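Local coordinates for protein oxidoreductase, Gfo/Idh/MocA family (Vibrio cholerae, PDB 1XEA) that probably binds a nicotinamide dinucleotide cofactor through its Rossmann-fold domain and acts as an oxidoreductase of the Gfo/Idh/MocA family on a substrate not yet established, at residues E29-G41 with V49-Y62. Numbering follows the deposited sequence.
Sequences ELVLCTRNPKVLG and VSATCTDYRDVLQY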
ATOM      1  N   GLU A  29       0.772 -40.513  16.159  1.00 63.72           N
ATOM      2  CA  GLU A  29      -0.376 -41.333  15.819  1.00 63.69           C
ATOM      3  C   GLU A  29      -1.577 -40.614  16.401  1.00 61.13           C
ATOM      4  O   GLU A  29      -1.538 -40.153  17.535  1.00 59.46           O
ATOM      5  CB  GLU A  29      -0.230 -42.751  16.401  1.00 67.59           C
ATOM      6  CG  GLU A  29      -1.430 -43.680  16.146  1.00 72.83           C
ATOM      7  CD  GLU A  29      -1.084 -45.166  16.295  1.00 75.58           C
ATOM      8  OE1 GLU A  29      -2.021 -45.996  16.370  1.00 76.08           O
ATOM      9  OE2 GLU A  29       0.125 -45.503  16.330  1.00 77.13           O
ATOM     10  N   LEU A  30      -2.627 -40.486  15.602  1.00 60.48           N
ATOM     11  CA  LEU A  30      -3.832 -39.803  16.038  1.00 60.25           C
ATOM     12  C   LEU A  30      -4.942 -40.753  16.451  1.00 59.65           C
ATOM     13  O   LEU A  30      -5.022 -41.891  15.980  1.00 61.14           O
ATOM     14  CB  LEU A  30      -4.345 -38.883  14.929  1.00 60.84           C
ATOM     15  CG  LEU A  30      -3.988 -37.399  15.018  1.00 61.22           C
ATOM     16  CD1 LEU A  30      -4.436 -36.700  13.749  1.00 62.06           C
ATOM     17  CD2 LEU A  30      -4.659 -36.771  16.240  1.00 61.17           C
ATOM     18  N   VAL A  31      -5.801 -40.270  17.338  1.00 57.88           N
ATOM     19  CA  VAL A  31      -6.926 -41.050  17.814  1.00 56.82           C
ATOM     20  C   VAL A  31      -8.134 -40.122  17.823  1.00 55.49           C
ATOM     21  O   VAL A  31      -8.352 -39.387  18.781  1.00 55.38           O
ATOM     22  CB  VAL A  31      -6.666 -41.608  19.241  1.00 57.40           C
ATOM     23  CG1 VAL A  31      -7.823 -42.488  19.663  1.00 58.35           C
ATOM     24  CG2 VAL A  31      -5.364 -42.407  19.273  1.00 55.67           C
ATOM     25  N   LEU A  32      -8.909 -40.141  16.746  1.00 55.68           N
ATOM     26  CA  LEU A  32     -10.073 -39.276  16.665  1.00 56.13           C
ATOM     27  C   LEU A  32     -11.191 -39.696  17.606  1.00 57.37           C
ATOM     28  O   LEU A  32     -11.419 -40.883  17.853  1.00 57.04           O
ATOM     29  CB  LEU A  32     -10.597 -39.207  15.229  1.00 54.12           C
ATOM     30  CG  LEU A  32      -9.621 -38.612  14.206  1.00 53.23           C
ATOM     31  CD1 LEU A  32     -10.330 -38.450  12.878  1.00 52.60           C
ATOM     32  CD2 LEU A  32      -9.095 -37.263  14.688  1.00 53.64           C
ATOM     33  N   CYS A  33     -11.882 -38.697  18.139  1.00 58.62           N
ATOM     34  CA  CYS A  33     -12.979 -38.931  19.056  1.00 59.26           C
ATOM     35  C   CYS A  33     -13.969 -37.783  19.046  1.00 60.04           C
ATOM     36  O   CYS A  33     -13.595 -36.621  19.201  1.00 59.44           O
ATOM     37  CB  CYS A  33     -12.453 -39.104  20.470  1.00 60.00           C
ATOM     38  SG  CYS A  33     -13.765 -39.094  21.689  1.00 58.98           S
ATOM     39  N   THR A  34     -15.241 -38.116  18.883  1.00 61.62           N
ATOM     40  CA  THR A  34     -16.268 -37.095  18.866  1.00 64.38           C
ATOM     41  C   THR A  34     -17.641 -37.738  19.009  1.00 66.17           C
ATOM     42  O   THR A  34     -17.817 -38.916  18.691  1.00 66.31           O
ATOM     43  CB  THR A  34     -16.173 -36.251  17.563  1.00 63.97           C
ATOM     44  OG1 THR A  34     -17.121 -35.177  17.601  1.00 64.05           O
ATOM     45  CG2 THR A  34     -16.425 -37.114  16.345  1.00 63.64           C
ATOM     46  N   ARG A  35     -18.601 -36.968  19.517  1.00 69.43           N
ATOM     47  CA  ARG A  35     -19.965 -37.458  19.717  1.00 71.97           C
ATOM     48  C   ARG A  35     -20.549 -38.046  18.436  1.00 71.59           C
ATOM     49  O   ARG A  35     -20.785 -39.250  18.356  1.00 71.51           O
ATOM     50  CB  ARG A  35     -20.869 -36.322  20.227  1.00 74.93           C
ATOM     51  CG  ARG A  35     -20.814 -36.076  21.733  1.00 78.94           C
ATOM     52  CD  ARG A  35     -21.441 -37.228  22.520  1.00 83.25           C
ATOM     53  NE  ARG A  35     -21.298 -37.055  23.969  1.00 87.78           N
ATOM     54  CZ  ARG A  35     -20.457 -37.747  24.741  1.00 90.13           C
ATOM     55  NH1 ARG A  35     -19.672 -38.676  24.208  1.00 91.43           N
ATOM     56  NH2 ARG A  35     -20.391 -37.500  26.046  1.00 90.43           N
ATOM     57  N   ASN A  36     -20.765 -37.191  17.437  1.00 71.65           N
ATOM     58  CA  ASN A  36     -21.334 -37.612  16.154  1.00 71.46           C
ATOM     59  C   ASN A  36     -20.489 -38.676  15.444  1.00 72.39           C
ATOM     60  O   ASN A  36     -19.349 -38.412  15.054  1.00 72.66           O
ATOM     61  CB  ASN A  36     -21.502 -36.404  15.235  1.00 69.76           C
ATOM     62  CG  ASN A  36     -22.303 -36.732  13.999  1.00 68.29           C
ATOM     63  OD1 ASN A  36     -22.289 -37.866  13.517  1.00 66.22           O
ATOM     64  ND2 ASN A  36     -23.006 -35.739  13.474  1.00 68.34           N
ATOM     65  N   PRO A  37     -21.048 -39.887  15.245  1.00 72.86           N
ATOM     66  CA  PRO A  37     -20.341 -40.991  14.584  1.00 72.42           C
ATOM     67  C   PRO A  37     -20.205 -40.774  13.082  1.00 71.81           C
ATOM     68  O   PRO A  37     -19.282 -41.290  12.448  1.00 71.22           O
ATOM     69  CB  PRO A  37     -21.209 -42.192  14.917  1.00 72.23           C
ATOM     70  CG  PRO A  37     -22.581 -41.601  14.849  1.00 72.56           C
ATOM     71  CD  PRO A  37     -22.423 -40.292  15.600  1.00 72.78           C
ATOM     72  N   LYS A  38     -21.139 -40.010  12.525  1.00 71.11           N
ATOM     73  CA  LYS A  38     -21.137 -39.696  11.099  1.00 71.69           C
ATOM     74  C   LYS A  38     -19.877 -38.895  10.766  1.00 70.43           C
ATOM     75  O   LYS A  38     -19.022 -39.340   9.994  1.00 69.24           O
ATOM     76  CB  LYS A  38     -22.383 -38.872  10.748  1.00 73.81           C
ATOM     77  CG  LYS A  38     -22.379 -38.282   9.342  1.00 76.64           C
ATOM     78  CD  LYS A  38     -23.445 -37.202   9.184  1.00 78.22           C
ATOM     79  CE  LYS A  38     -23.219 -36.037  10.145  1.00 78.43           C
ATOM     80  NZ  LYS A  38     -24.247 -34.975   9.960  1.00 79.14           N
ATOM     81  N   VAL A  39     -19.790 -37.707  11.355  1.00 68.93           N
ATOM     82  CA  VAL A  39     -18.656 -36.819  11.171  1.00 67.40           C
ATOM     83  C   VAL A  39     -17.380 -37.560  11.558  1.00 66.59           C
ATOM     84  O   VAL A  39     -16.370 -37.517  10.850  1.00 66.01           O
ATOM     85  CB  VAL A  39     -18.810 -35.563  12.050  1.00 67.44           C
ATOM     86  CG1 VAL A  39     -17.571 -34.678  11.948  1.00 67.96           C
ATOM     87  CG2 VAL A  39     -20.049 -34.792  11.618  1.00 67.01           C
ATOM     88  N   LEU A  40     -17.445 -38.258  12.683  1.00 65.39           N
ATOM     89  CA  LEU A  40     -16.309 -39.021  13.179  1.00 64.05           C
ATOM     90  C   LEU A  40     -15.703 -39.879  12.088  1.00 62.62           C
ATOM     91  O   LEU A  40     -14.495 -39.838  11.849  1.00 62.04           O
ATOM     92  CB  LEU A  40     -16.747 -39.918  14.330  1.00 64.17           C
ATOM     93  CG  LEU A  40     -15.763 -41.009  14.753  1.00 65.46           C
ATOM     94  CD1 LEU A  40     -14.400 -40.431  15.141  1.00 64.33           C
ATOM     95  CD2 LEU A  40     -16.385 -41.751  15.912  1.00 66.92           C
ATOM     96  N   GLY A  41     -16.557 -40.658  11.434  1.00 62.15           N
ATOM     97  CA  GLY A  41     -16.098 -41.538  10.374  1.00 61.30           C
ATOM     98  C   GLY A  41     -15.705 -40.810   9.107  1.00 60.20           C
ATOM     99  O   GLY A  41     -14.769 -41.207   8.413  1.00 60.75           O
ATOM    100  N   VAL A  49      -7.261 -42.604   9.554  1.00 67.55           N
ATOM    101  CA  VAL A  49      -6.932 -42.912  10.944  1.00 69.29           C
ATOM    102  C   VAL A  49      -7.718 -44.134  11.373  1.00 70.11           C
ATOM    103  O   VAL A  49      -8.898 -44.265  11.056  1.00 71.03           O
ATOM    104  CB  VAL A  49      -7.288 -41.759  11.900  1.00 68.78           C
ATOM    105  CG1 VAL A  49      -6.552 -40.497  11.491  1.00 67.85           C
ATOM    106  CG2 VAL A  49      -8.783 -41.536  11.907  1.00 68.92           C
ATOM    107  N   SER A  50      -7.058 -45.028  12.097  1.00 71.32           N
ATOM    108  CA  SER A  50      -7.703 -46.248  12.562  1.00 72.82           C
ATOM    109  C   SER A  50      -8.361 -46.068  13.923  1.00 73.89           C
ATOM    110  O   SER A  50      -9.533 -46.403  14.103  1.00 74.63           O
ATOM    111  CB  SER A  50      -6.678 -47.377  12.630  1.00 73.07           C
ATOM    112  OG  SER A  50      -6.073 -47.569  11.361  1.00 73.84           O
ATOM    113  N   ALA A  51      -7.604 -45.537  14.877  1.00 75.07           N
ATOM    114  CA  ALA A  51      -8.106 -45.314  16.229  1.00 75.54           C
ATOM    115  C   ALA A  51      -9.316 -44.378  16.240  1.00 75.94           C
ATOM    116  O   ALA A  51      -9.165 -43.161  16.320  1.00 76.59           O
ATOM    117  CB  ALA A  51      -6.991 -44.744  17.105  1.00 75.02           C
ATOM    118  N   THR A  52     -10.512 -44.953  16.155  1.00 75.96           N
ATOM    119  CA  THR A  52     -11.745 -44.170  16.167  1.00 76.13           C
ATOM    120  C   THR A  52     -12.410 -44.338  17.518  1.00 75.43           C
ATOM    121  O   THR A  52     -12.171 -45.329  18.207  1.00 76.25           O
ATOM    122  CB  THR A  52     -12.709 -44.626  15.068  1.00 77.55           C
ATOM    123  OG1 THR A  52     -12.054 -44.519  13.798  1.00 79.85           O
ATOM    124  CG2 THR A  52     -13.957 -43.758  15.060  1.00 76.37           C
ATOM    125  N   CYS A  53     -13.264 -43.389  17.893  1.00 74.06           N
ATOM    126  CA  CYS A  53     -13.889 -43.444  19.207  1.00 72.44           C
ATOM    127  C   CYS A  53     -15.023 -42.428  19.332  1.00 71.04           C
ATOM    128  O   CYS A  53     -14.966 -41.356  18.738  1.00 72.19           O
ATOM    129  CB  CYS A  53     -12.790 -43.155  20.228  1.00 74.15           C
ATOM    130  SG  CYS A  53     -13.197 -43.225  21.964  1.00 78.70           S
ATOM    131  N   THR A  54     -16.052 -42.754  20.105  1.00 70.12           N
ATOM    132  CA  THR A  54     -17.167 -41.824  20.277  1.00 69.76           C
ATOM    133  C   THR A  54     -17.283 -41.298  21.701  1.00 69.81           C
ATOM    134  O   THR A  54     -17.738 -40.173  21.926  1.00 69.68           O
ATOM    135  CB  THR A  54     -18.511 -42.473  19.904  1.00 69.28           C
ATOM    136  OG1 THR A  54     -18.515 -42.788  18.511  1.00 69.64           O
ATOM    137  CG2 THR A  54     -19.665 -41.519  20.191  1.00 69.90           C
ATOM    138  N   ASP A  55     -16.891 -42.125  22.663  1.00 69.97           N
ATOM    139  CA  ASP A  55     -16.946 -41.742  24.069  1.00 70.76           C
ATOM    140  C   ASP A  55     -15.550 -41.368  24.560  1.00 70.37           C
ATOM    141  O   ASP A  55     -14.617 -42.168  24.478  1.00 68.97           O
ATOM    142  CB  ASP A  55     -17.498 -42.897  24.907  1.00 72.24           C
ATOM    143  CG  ASP A  55     -17.750 -42.501  26.342  1.00 73.61           C
ATOM    144  OD1 ASP A  55     -16.780 -42.128  27.035  1.00 73.00           O
ATOM    145  OD2 ASP A  55     -18.923 -42.561  26.773  1.00 75.87           O
ATOM    146  N   TYR A  56     -15.422 -40.152  25.087  1.00 70.23           N
ATOM    147  CA  TYR A  56     -14.142 -39.653  25.569  1.00 70.38           C
ATOM    148  C   TYR A  56     -13.461 -40.546  26.586  1.00 71.04           C
ATOM    149  O   TYR A  56     -12.347 -40.254  27.009  1.00 71.59           O
ATOM    150  CB  TYR A  56     -14.306 -38.240  26.140  1.00 70.27           C
ATOM    151  CG  TYR A  56     -15.029 -38.156  27.460  1.00 70.55           C
ATOM    152  CD1 TYR A  56     -14.363 -38.412  28.658  1.00 71.04           C
ATOM    153  CD2 TYR A  56     -16.371 -37.788  27.516  1.00 70.77           C
ATOM    154  CE1 TYR A  56     -15.016 -38.302  29.885  1.00 71.99           C
ATOM    155  CE2 TYR A  56     -17.041 -37.673  28.736  1.00 72.11           C
ATOM    156  CZ  TYR A  56     -16.357 -37.932  29.923  1.00 72.14           C
ATOM    157  OH  TYR A  56     -17.012 -37.819  31.138  1.00 71.49           O
ATOM    158  N   ARG A  57     -14.115 -41.640  26.971  1.00 72.20           N
ATOM    159  CA  ARG A  57     -13.532 -42.551  27.951  1.00 71.98           C
ATOM    160  C   ARG A  57     -12.736 -43.659  27.280  1.00 72.61           C
ATOM    161  O   ARG A  57     -11.642 -44.011  27.731  1.00 72.99           O
ATOM    162  CB  ARG A  57     -14.630 -43.147  28.828  1.00 71.14           C
ATOM    163  CG  ARG A  57     -15.360 -42.101  29.635  1.00 71.44           C
ATOM    164  CD  ARG A  57     -16.813 -42.494  29.848  1.00 71.63           C
ATOM    165  NE  ARG A  57     -17.651 -41.318  30.052  1.00 71.14           N
ATOM    166  CZ  ARG A  57     -18.979 -41.338  30.065  1.00 71.69           C
ATOM    167  NH1 ARG A  57     -19.621 -42.483  29.882  1.00 70.75           N
ATOM    168  NH2 ARG A  57     -19.661 -40.209  30.253  1.00 71.19           N
ATOM    169  N   ASP A  58     -13.282 -44.193  26.191  1.00 72.68           N
ATOM    170  CA  ASP A  58     -12.625 -45.267  25.453  1.00 72.79           C
ATOM    171  C   ASP A  58     -11.250 -44.836  24.975  1.00 72.64           C
ATOM    172  O   ASP A  58     -10.406 -45.664  24.632  1.00 73.51           O
ATOM    173  CB  ASP A  58     -13.476 -45.678  24.250  1.00 73.45           C
ATOM    174  CG  ASP A  58     -14.851 -46.172  24.649  1.00 75.22           C
ATOM    175  OD1 ASP A  58     -14.937 -47.216  25.334  1.00 76.00           O
ATOM    176  OD2 ASP A  58     -15.848 -45.516  24.277  1.00 76.55           O
ATOM    177  N   VAL A  59     -11.035 -43.528  24.956  1.00 72.52           N
ATOM    178  CA  VAL A  59      -9.772 -42.963  24.519  1.00 72.53           C
ATOM    179  C   VAL A  59      -8.581 -43.546  25.283  1.00 72.15           C
ATOM    180  O   VAL A  59      -7.504 -43.723  24.718  1.00 72.97           O
ATOM    181  CB  VAL A  59      -9.790 -41.422  24.676  1.00 72.44           C
ATOM    182  CG1 VAL A  59      -8.417 -40.842  24.397  1.00 72.24           C
ATOM    183  CG2 VAL A  59     -10.819 -40.820  23.724  1.00 71.40           C
ATOM    184  N   LEU A  60      -8.770 -43.846  26.560  1.00 71.32           N
ATOM    185  CA  LEU A  60      -7.685 -44.397  27.360  1.00 71.05           C
ATOM    186  C   LEU A  60      -7.225 -45.759  26.870  1.00 70.17           C
ATOM    187  O   LEU A  60      -6.084 -46.161  27.105  1.00 69.28           O
ATOM    188  CB  LEU A  60      -8.126 -44.514  28.807  1.00 72.52           C
ATOM    189  CG  LEU A  60      -8.474 -43.179  29.446  1.00 74.25           C
ATOM    190  CD1 LEU A  60      -9.073 -43.452  30.813  1.00 75.13           C
ATOM    191  CD2 LEU A  60      -7.221 -42.297  29.554  1.00 73.81           C
ATOM    192  N   GLN A  61      -8.125 -46.468  26.196  1.00 69.46           N
ATOM    193  CA  GLN A  61      -7.840 -47.805  25.678  1.00 68.50           C
ATOM    194  C   GLN A  61      -6.590 -47.912  24.802  1.00 66.59           C
ATOM    195  O   GLN A  61      -5.815 -48.865  24.919  1.00 66.85           O
ATOM    196  CB  GLN A  61      -9.058 -48.332  24.909  1.00 69.31           C
ATOM    197  CG  GLN A  61     -10.292 -48.499  25.797  1.00 73.20           C
ATOM    198  CD  GLN A  61     -11.439 -49.216  25.109  1.00 75.35           C
ATOM    199  OE1 GLN A  61     -11.289 -50.351  24.654  1.00 76.74           O
ATOM    200  NE2 GLN A  61     -12.598 -48.562  25.040  1.00 75.44           N
ATOM    201  N   TYR A  62      -6.396 -46.923  23.938  1.00 63.81           N
ATOM    202  CA  TYR A  62      -5.265 -46.894  23.022  1.00 60.56           C
ATOM    203  C   TYR A  62      -3.956 -46.427  23.666  1.00 59.80           C
ATOM    204  O   TYR A  62      -2.915 -46.351  23.007  1.00 58.35           O
ATOM    205  CB  TYR A  62      -5.617 -46.002  21.835  1.00 59.09           C
ATOM    206  CG  TYR A  62      -6.968 -46.314  21.236  1.00 56.70           C
ATOM    207  CD1 TYR A  62      -8.137 -45.801  21.791  1.00 56.13           C
ATOM    208  CD2 TYR A  62      -7.080 -47.137  20.120  1.00 56.72           C
ATOM    209  CE1 TYR A  62      -9.388 -46.103  21.243  1.00 55.77           C
ATOM    210  CE2 TYR A  62      -8.323 -47.447  19.563  1.00 55.54           C
ATOM    211  CZ  TYR A  62      -9.474 -46.928  20.124  1.00 54.44           C
ATOM    212  OH  TYR A  62     -10.696 -47.225  19.555  1.00 51.11           O
TER
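Val31 packs against both Ala51 and the ring of Tyr62. Its CG1, turned anti to the backbone N (chi1 -176°), sits 4.3 Å from the centroid of the Tyr62 ring, over one face but offset toward the rim, a CH-pi contact. Both of its methyls also flank the single methyl of Ala51. The tyrosine hydroxyl reaches back to Thr52 O in a weak hydrogen bond, linking the ring to the extended backbone at 51-53. Cys33 meets Cys53 through their CB atoms, 4.1 Å apart, while Val59 CG2 packs on Cys33 SG at 4.0 Å. The two backbones run side by side in the same direction, joined by a hydrogen bond from Thr34 N to Cys53 O (3.3 Å). Leu32 and Val49 cross at about a right angle, CD1 against CG2, and from helix 37-46 the forked end of Leu40 covers Thr52 CG2. Beyond the end of the strand, the Arg35 side chain bends at chi2 (-69°) and NH1 gives Thr54 O a weak hydrogen bond. The contact lines the outer side of strand 28-33, the edge of the parallel Rossmann sheet in this chain, whose other side pairs with strand 3-8; helix 37-46 packs on Leu32, Val49 and Thr52, helix 76-85 on Tyr56.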